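Local coordinates for insecticidal crystal protein Cry7Cal (Bacillus thuringiensis, PDB 5ZI1), which is an insecticidal delta endotoxin active against a locust and, as in related three-domain Cry toxins, probably binds gut receptors and forms pores in the gut membrane, at residues 292-304 with 314-326. Numbering follows the deposited sequence.
Sequences LFQWLTKINVRAR and IWTGHSVVTQYTK
The antiparallel strands 294-304 and 314-324 pair from W295–Q323 to R304–I314, twisting to 137° between their N-to-C directions, and two classic beta bulges shift the register. In one, T297 and K298 both face V321, whose O takes the T297 N-H at 2.8 Å and K298 N more weakly; in the other, T316 N and G317 N reach R302 O from the same face of its plane. V301 lies across the W315 indole: CG1 sits over the five-membered ring, 3.7 Å from its centroid and 7° off the normal, while CG2 rests on the six-membered ring. The indole NE1 hydrogen-bonds to V373 O, on strand 369-382 of another sheet. This hairpin forms the two central strands of a four-stranded antiparallel sheet, flanked by 331-336 and 343-348, in the toxin's second, all-beta domain; such sheets build the beta prism of three-domain Cry toxins. Towards the other end, L296 CD1 meets V320 CG1 at 3.7 Å. T322 OG1 donates to Q294 OE1 (2.7 Å) from above the amide plane; chi1 of -64° sets Q294 CG beside its backbone N and against Y324 CE1, and the chain runs on extended to the amide. The Y324 ring takes L292 CD1 over one face and F293 O at its edge. W295 NE1 points almost straight at T325 OG1 (3.2 Å), close to the indole plane, while F293 CE2 sits over one face of that indole.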
ATOM      1  N   LEU A 292      12.196  -8.667   0.633  1.00 47.54           N
ATOM      2  CA  LEU A 292      12.314  -7.841   1.825  1.00 44.35           C
ATOM      3  C   LEU A 292      12.261  -6.367   1.444  1.00 46.13           C
ATOM      4  O   LEU A 292      12.643  -5.978   0.338  1.00 44.33           O
ATOM      5  CB  LEU A 292      13.621  -8.171   2.539  1.00 45.64           C
ATOM      6  CG  LEU A 292      13.711  -9.679   2.836  1.00 50.83           C
ATOM      7  CD1 LEU A 292      15.074 -10.048   3.385  1.00 51.41           C
ATOM      8  CD2 LEU A 292      12.602 -10.089   3.805  1.00 42.90           C
ATOM      9  N   PHE A 293      11.752  -5.536   2.342  1.00 42.97           N
ATOM     10  CA  PHE A 293      11.572  -4.143   1.969  1.00 45.98           C
ATOM     11  C   PHE A 293      12.944  -3.495   1.733  1.00 50.10           C
ATOM     12  O   PHE A 293      13.915  -3.801   2.432  1.00 49.70           O
ATOM     13  CB  PHE A 293      10.775  -3.419   3.060  1.00 45.32           C
ATOM     14  CG  PHE A 293      10.458  -1.996   2.720  1.00 47.64           C
ATOM     15  CD1 PHE A 293       9.271  -1.676   2.080  1.00 39.88           C
ATOM     16  CD2 PHE A 293      11.381  -0.972   2.994  1.00 46.25           C
ATOM     17  CE1 PHE A 293       8.977  -0.338   1.733  1.00 46.02           C
ATOM     18  CE2 PHE A 293      11.103   0.361   2.648  1.00 42.13           C
ATOM     19  CZ  PHE A 293       9.899   0.680   2.032  1.00 44.74           C
ATOM     20  N   GLN A 294      13.040  -2.610   0.732  1.00 47.64           N
ATOM     21  CA  GLN A 294      14.332  -2.094   0.284  1.00 45.99           C
ATOM     22  C   GLN A 294      14.327  -0.576   0.191  1.00 47.72           C
ATOM     23  O   GLN A 294      13.395   0.025  -0.354  1.00 51.27           O
ATOM     24  CB  GLN A 294      14.733  -2.659  -1.084  1.00 47.60           C
ATOM     25  CG  GLN A 294      14.957  -4.145  -1.133  1.00 45.05           C
ATOM     26  CD  GLN A 294      15.363  -4.621  -2.525  1.00 47.06           C
ATOM     27  OE1 GLN A 294      16.540  -4.692  -2.841  1.00 52.24           O
ATOM     28  NE2 GLN A 294      14.387  -4.952  -3.356  1.00 47.38           N
ATOM     29  N   TRP A 295      15.389   0.039   0.700  1.00 46.56           N
ATOM     30  CA  TRP A 295      15.541   1.488   0.719  1.00 44.96           C
ATOM     31  C   TRP A 295      16.511   1.882  -0.382  1.00 46.75           C
ATOM     32  O   TRP A 295      17.601   1.309  -0.478  1.00 46.63           O
ATOM     33  CB  TRP A 295      16.046   1.971   2.076  1.00 39.60           C
ATOM     34  CG  TRP A 295      15.176   1.487   3.182  1.00 49.34           C
ATOM     35  CD1 TRP A 295      15.221   0.263   3.790  1.00 42.25           C
ATOM     36  CD2 TRP A 295      14.086   2.194   3.777  1.00 43.65           C
ATOM     37  NE1 TRP A 295      14.241   0.180   4.745  1.00 43.73           N
ATOM     38  CE2 TRP A 295      13.528   1.350   4.754  1.00 43.40           C
ATOM     39  CE3 TRP A 295      13.530   3.460   3.578  1.00 41.84           C
ATOM     40  CZ2 TRP A 295      12.442   1.732   5.538  1.00 44.46           C
ATOM     41  CZ3 TRP A 295      12.470   3.848   4.356  1.00 43.75           C
ATOM     42  CH2 TRP A 295      11.927   2.982   5.328  1.00 46.16           C
ATOM     43  N   LEU A 296      16.104   2.828  -1.226  1.00 40.86           N
ATOM     44  CA  LEU A 296      16.943   3.224  -2.352  1.00 43.84           C
ATOM     45  C   LEU A 296      18.091   4.079  -1.840  1.00 42.51           C
ATOM     46  O   LEU A 296      17.864   5.118  -1.216  1.00 42.87           O
ATOM     47  CB  LEU A 296      16.116   3.983  -3.378  1.00 45.83           C
ATOM     48  CG  LEU A 296      16.812   4.320  -4.689  1.00 48.29           C
ATOM     49  CD1 LEU A 296      17.403   3.071  -5.285  1.00 45.10           C
ATOM     50  CD2 LEU A 296      15.820   4.960  -5.654  1.00 49.74           C
ATOM     51  N   THR A 297      19.326   3.654  -2.086  1.00 40.87           N
ATOM     52  CA  THR A 297      20.456   4.459  -1.635  1.00 46.14           C
ATOM     53  C   THR A 297      21.272   5.088  -2.762  1.00 51.09           C
ATOM     54  O   THR A 297      22.037   6.017  -2.492  1.00 57.20           O
ATOM     55  CB  THR A 297      21.385   3.620  -0.746  1.00 48.93           C
ATOM     56  OG1 THR A 297      22.005   2.599  -1.538  1.00 55.62           O
ATOM     57  CG2 THR A 297      20.580   2.933   0.370  1.00 48.12           C
ATOM     58  N   LYS A 298      21.128   4.634  -4.007  1.00 49.99           N
ATOM     59  CA  LYS A 298      21.921   5.195  -5.103  1.00 53.03           C
ATOM     60  C   LYS A 298      21.242   4.908  -6.435  1.00 47.26           C
ATOM     61  O   LYS A 298      20.577   3.889  -6.590  1.00 49.44           O
ATOM     62  CB  LYS A 298      23.347   4.624  -5.113  1.00 55.22           C
ATOM     63  CG  LYS A 298      24.415   5.540  -4.527  1.00 64.94           C
ATOM     64  CD  LYS A 298      25.621   4.756  -4.003  1.00 69.05           C
ATOM     65  CE  LYS A 298      26.256   3.862  -5.070  1.00 73.22           C
ATOM     66  NZ  LYS A 298      27.049   2.746  -4.442  1.00 77.47           N
ATOM     67  N   ILE A 299      21.424   5.814  -7.397  1.00 52.37           N
ATOM     68  CA  ILE A 299      21.056   5.574  -8.790  1.00 45.44           C
ATOM     69  C   ILE A 299      22.192   6.053  -9.676  1.00 55.31           C
ATOM     70  O   ILE A 299      22.643   7.198  -9.552  1.00 55.63           O
ATOM     71  CB  ILE A 299      19.769   6.301  -9.216  1.00 45.56           C
ATOM     72  CG1 ILE A 299      18.612   6.045  -8.271  1.00 48.41           C
ATOM     73  CG2 ILE A 299      19.395   5.896 -10.636  1.00 48.89           C
ATOM     74  CD1 ILE A 299      17.443   6.955  -8.542  1.00 43.56           C
ATOM     75  N   ASN A 300      22.628   5.208 -10.600  1.00 52.68           N
ATOM     76  CA  ASN A 300      23.581   5.630 -11.606  1.00 51.70           C
ATOM     77  C   ASN A 300      22.933   5.565 -12.986  1.00 52.64           C
ATOM     78  O   ASN A 300      22.213   4.611 -13.298  1.00 53.42           O
ATOM     79  CB  ASN A 300      24.845   4.775 -11.583  1.00 50.21           C
ATOM     80  CG  ASN A 300      25.831   5.182 -12.700  1.00 62.48           C
ATOM     81  OD1 ASN A 300      26.104   4.413 -13.632  1.00 60.83           O
ATOM     82  ND2 ASN A 300      26.324   6.417 -12.623  1.00 53.27           N
ATOM     83  N   VAL A 301      23.189   6.572 -13.814  1.00 48.61           N
ATOM     84  CA  VAL A 301      22.739   6.572 -15.200  1.00 49.46           C
ATOM     85  C   VAL A 301      23.958   6.701 -16.102  1.00 52.85           C
ATOM     86  O   VAL A 301      24.861   7.497 -15.827  1.00 57.19           O
ATOM     87  CB  VAL A 301      21.724   7.702 -15.466  1.00 48.27           C
ATOM     88  CG1 VAL A 301      21.502   7.905 -16.968  1.00 47.03           C
ATOM     89  CG2 VAL A 301      20.422   7.402 -14.780  1.00 45.57           C
ATOM     90  N   ARG A 302      23.999   5.889 -17.157  1.00 53.17           N
ATOM     91  CA  ARG A 302      24.972   6.021 -18.233  1.00 47.23           C
ATOM     92  C   ARG A 302      24.236   6.372 -19.514  1.00 52.78           C
ATOM     93  O   ARG A 302      23.213   5.749 -19.839  1.00 49.56           O
ATOM     94  CB  ARG A 302      25.775   4.743 -18.459  1.00 46.50           C
ATOM     95  CG  ARG A 302      26.611   4.318 -17.295  1.00 55.68           C
ATOM     96  CD  ARG A 302      27.546   5.393 -16.847  1.00 59.82           C
ATOM     97  NE  ARG A 302      28.836   4.807 -16.504  1.00 68.05           N
ATOM     98  CZ  ARG A 302      29.308   4.699 -15.265  1.00 74.62           C
ATOM     99  NH1 ARG A 302      28.606   5.163 -14.236  1.00 70.65           N
ATOM    100  NH2 ARG A 302      30.493   4.133 -15.058  1.00 79.74           N
ATOM    101  N   ALA A 303      24.775   7.341 -20.259  1.00 46.98           N
ATOM    102  CA  ALA A 303      24.090   7.833 -21.436  1.00 46.83           C
ATOM    103  C   ALA A 303      25.108   8.186 -22.510  1.00 53.24           C
ATOM    104  O   ALA A 303      26.293   8.403 -22.234  1.00 51.95           O
ATOM    105  CB  ALA A 303      23.211   9.036 -21.098  1.00 48.96           C
ATOM    106  N   ARG A 304      24.629   8.222 -23.754  1.00 49.96           N
ATOM    107  CA  ARG A 304      25.462   8.591 -24.886  1.00 49.43           C
ATOM    108  C   ARG A 304      24.642   9.487 -25.795  1.00 50.65           C
ATOM    109  O   ARG A 304      23.413   9.517 -25.716  1.00 49.57           O
ATOM    110  CB  ARG A 304      25.980   7.367 -25.654  1.00 50.38           C
ATOM    111  CG  ARG A 304      24.926   6.662 -26.483  1.00 46.77           C
ATOM    112  CD  ARG A 304      25.504   5.426 -27.147  1.00 48.54           C
ATOM    113  NE  ARG A 304      24.448   4.597 -27.714  1.00 51.71           N
ATOM    114  CZ  ARG A 304      24.139   4.539 -29.004  1.00 53.67           C
ATOM    115  NH1 ARG A 304      23.141   3.761 -29.405  1.00 54.26           N
ATOM    116  NH2 ARG A 304      24.821   5.250 -29.889  1.00 52.63           N
ATOM    117  N   ILE A 314      20.717   9.606 -24.878  1.00 49.91           N
ATOM    118  CA  ILE A 314      19.854   8.486 -24.531  1.00 42.93           C
ATOM    119  C   ILE A 314      20.611   7.645 -23.515  1.00 49.75           C
ATOM    120  O   ILE A 314      21.841   7.543 -23.569  1.00 44.13           O
ATOM    121  CB  ILE A 314      19.475   7.606 -25.746  1.00 46.72           C
ATOM    122  CG1 ILE A 314      20.733   6.948 -26.327  1.00 47.19           C
ATOM    123  CG2 ILE A 314      18.708   8.394 -26.816  1.00 45.97           C
ATOM    124  CD1 ILE A 314      20.462   5.924 -27.417  1.00 45.42           C
ATOM    125  N   TRP A 315      19.873   7.019 -22.591  1.00 45.74           N
ATOM    126  CA  TRP A 315      20.541   6.168 -21.612  1.00 49.35           C
ATOM    127  C   TRP A 315      21.055   4.919 -22.301  1.00 45.92           C
ATOM    128  O   TRP A 315      20.366   4.332 -23.132  1.00 44.83           O
ATOM    129  CB  TRP A 315      19.607   5.738 -20.470  1.00 49.63           C
ATOM    130  CG  TRP A 315      18.983   6.824 -19.669  1.00 47.61           C
ATOM    131  CD1 TRP A 315      18.924   8.145 -19.983  1.00 47.60           C
ATOM    132  CD2 TRP A 315      18.309   6.678 -18.418  1.00 47.94           C
ATOM    133  NE1 TRP A 315      18.253   8.834 -19.006  1.00 49.98           N
ATOM    134  CE2 TRP A 315      17.873   7.957 -18.028  1.00 46.46           C
ATOM    135  CE3 TRP A 315      18.047   5.592 -17.583  1.00 45.40           C
ATOM    136  CZ2 TRP A 315      17.176   8.179 -16.849  1.00 44.36           C
ATOM    137  CZ3 TRP A 315      17.358   5.815 -16.407  1.00 47.31           C
ATOM    138  CH2 TRP A 315      16.931   7.095 -16.051  1.00 47.43           C
ATOM    139  N   THR A 316      22.275   4.512 -21.956  1.00 48.64           N
ATOM    140  CA  THR A 316      22.761   3.199 -22.360  1.00 46.46           C
ATOM    141  C   THR A 316      22.490   2.141 -21.291  1.00 51.30           C
ATOM    142  O   THR A 316      22.387   0.947 -21.606  1.00 50.73           O
ATOM    143  CB  THR A 316      24.261   3.269 -22.639  1.00 43.43           C
ATOM    144  OG1 THR A 316      24.953   3.540 -21.414  1.00 48.78           O
ATOM    145  CG2 THR A 316      24.580   4.410 -23.640  1.00 50.69           C
ATOM    146  N   GLY A 317      22.406   2.555 -20.033  1.00 46.82           N
ATOM    147  CA  GLY A 317      22.168   1.634 -18.936  1.00 53.08           C
ATOM    148  C   GLY A 317      21.962   2.426 -17.667  1.00 49.63           C
ATOM    149  O   GLY A 317      22.104   3.652 -17.641  1.00 47.29           O
ATOM    150  N   HIS A 318      21.619   1.709 -16.603  1.00 50.22           N
ATOM    151  CA  HIS A 318      21.511   2.345 -15.299  1.00 46.98           C
ATOM    152  C   HIS A 318      21.554   1.269 -14.228  1.00 51.27           C
ATOM    153  O   HIS A 318      21.419   0.074 -14.502  1.00 53.50           O
ATOM    154  CB  HIS A 318      20.244   3.197 -15.181  1.00 44.17           C
ATOM    155  CG  HIS A 318      18.993   2.402 -14.964  1.00 48.34           C
ATOM    156  ND1 HIS A 318      18.303   1.805 -15.998  1.00 42.02           N
ATOM    157  CD2 HIS A 318      18.300   2.124 -13.833  1.00 44.86           C
ATOM    158  CE1 HIS A 318      17.237   1.193 -15.508  1.00 52.79           C
ATOM    159  NE2 HIS A 318      17.211   1.376 -14.200  1.00 48.09           N
ATOM    160  N   SER A 319      21.756   1.719 -12.997  1.00 49.66           N
ATOM    161  CA  SER A 319      22.002   0.839 -11.875  1.00 48.38           C
ATOM    162  C   SER A 319      21.245   1.367 -10.678  1.00 48.62           C
ATOM    163  O   SER A 319      20.975   2.562 -10.573  1.00 49.20           O
ATOM    164  CB  SER A 319      23.490   0.731 -11.543  1.00 49.76           C
ATOM    165  OG  SER A 319      24.103  -0.215 -12.399  1.00 58.17           O
ATOM    166  N   VAL A 320      20.913   0.461  -9.770  1.00 47.86           N
ATOM    167  CA  VAL A 320      20.119   0.810  -8.607  1.00 47.09           C
ATOM    168  C   VAL A 320      20.713   0.087  -7.415  1.00 49.87           C
ATOM    169  O   VAL A 320      21.014  -1.109  -7.492  1.00 53.00           O
ATOM    170  CB  VAL A 320      18.642   0.438  -8.821  1.00 44.29           C
ATOM    171  CG1 VAL A 320      17.947   0.228  -7.510  1.00 46.93           C
ATOM    172  CG2 VAL A 320      17.959   1.532  -9.614  1.00 47.93           C
ATOM    173  N   VAL A 321      20.907   0.815  -6.321  1.00 46.78           N
ATOM    174  CA  VAL A 321      21.479   0.264  -5.108  1.00 45.69           C
ATOM    175  C   VAL A 321      20.472   0.464  -3.990  1.00 46.45           C
ATOM    176  O   VAL A 321      19.894   1.550  -3.851  1.00 45.79           O
ATOM    177  CB  VAL A 321      22.833   0.911  -4.758  1.00 50.52           C
ATOM    178  CG1 VAL A 321      23.382   0.289  -3.477  1.00 52.58           C
ATOM    179  CG2 VAL A 321      23.810   0.721  -5.899  1.00 46.17           C
ATOM    180  N   THR A 322      20.241  -0.589  -3.222  1.00 45.66           N
ATOM    181  CA  THR A 322      19.333  -0.549  -2.088  1.00 47.18           C
ATOM    182  C   THR A 322      19.999  -1.216  -0.892  1.00 47.41           C
ATOM    183  O   THR A 322      20.945  -2.004  -1.040  1.00 45.45           O
ATOM    184  CB  THR A 322      17.998  -1.264  -2.395  1.00 46.86           C
ATOM    185  OG1 THR A 322      18.248  -2.662  -2.587  1.00 47.65           O
ATOM    186  CG2 THR A 322      17.342  -0.702  -3.650  1.00 45.93           C
ATOM    187  N   GLN A 323      19.468  -0.903   0.296  1.00 48.30           N
ATOM    188  CA  GLN A 323      19.760  -1.619   1.530  1.00 42.58           C
ATOM    189  C   GLN A 323      18.460  -2.118   2.158  1.00 52.63           C
ATOM    190  O   GLN A 323      17.433  -1.430   2.103  1.00 51.40           O
ATOM    191  CB  GLN A 323      20.486  -0.719   2.523  1.00 44.30           C
ATOM    192  CG  GLN A 323      21.882  -0.310   2.067  1.00 52.34           C
ATOM    193  CD  GLN A 323      22.481   0.805   2.898  1.00 53.46           C
ATOM    194  OE1 GLN A 323      22.020   1.093   4.008  1.00 58.03           O
ATOM    195  NE2 GLN A 323      23.522   1.440   2.368  1.00 54.44           N
ATOM    196  N   TYR A 324      18.513  -3.304   2.780  1.00 49.50           N
ATOM    197  CA  TYR A 324      17.409  -3.789   3.599  1.00 50.37           C
ATOM    198  C   TYR A 324      17.310  -2.956   4.872  1.00 50.23           C
ATOM    199  O   TYR A 324      18.152  -2.107   5.148  1.00 51.74           O
ATOM    200  CB  TYR A 324      17.593  -5.264   3.939  1.00 44.96           C
ATOM    201  CG  TYR A 324      17.553  -6.156   2.716  1.00 50.74           C
ATOM    202  CD1 TYR A 324      16.560  -6.003   1.750  1.00 45.62           C
ATOM    203  CD2 TYR A 324      18.501  -7.157   2.529  1.00 50.77           C
ATOM    204  CE1 TYR A 324      16.518  -6.816   0.639  1.00 46.16           C
ATOM    205  CE2 TYR A 324      18.468  -7.977   1.413  1.00 40.84           C
ATOM    206  CZ  TYR A 324      17.473  -7.802   0.477  1.00 47.16           C
ATOM    207  OH  TYR A 324      17.435  -8.618  -0.630  1.00 52.34           O
ATOM    208  N   THR A 325      16.258  -3.188   5.648  1.00 47.13           N
ATOM    209  CA  THR A 325      16.028  -2.370   6.834  1.00 48.95           C
ATOM    210  C   THR A 325      17.099  -2.641   7.890  1.00 53.97           C
ATOM    211  O   THR A 325      17.384  -3.800   8.206  1.00 43.95           O
ATOM    212  CB  THR A 325      14.649  -2.656   7.419  1.00 47.30           C
ATOM    213  OG1 THR A 325      13.634  -2.521   6.397  1.00 46.66           O
ATOM    214  CG2 THR A 325      14.374  -1.692   8.544  1.00 42.15           C
ATOM    215  N   LYS A 326      17.712  -1.563   8.421  1.00 52.24           N
ATOM    216  CA  LYS A 326      18.754  -1.654   9.462  1.00 51.53           C
ATOM    217  C   LYS A 326      19.864  -2.638   9.097  1.00 51.43           C
ATOM    218  O   LYS A 326      20.438  -3.304   9.961  1.00 58.41           O
ATOM    219  CB  LYS A 326      18.157  -2.018  10.830  1.00 51.17           C
ATOM    220  CG  LYS A 326      17.431  -0.858  11.509  1.00 51.37           C
ATOM    221  CD  LYS A 326      17.507  -0.950  13.025  1.00 63.45           C
ATOM    222  CE  LYS A 326      18.756  -0.273  13.590  1.00 68.10           C
ATOM    223  NZ  LYS A 326      18.891  -0.504  15.073  1.00 71.68           N
TER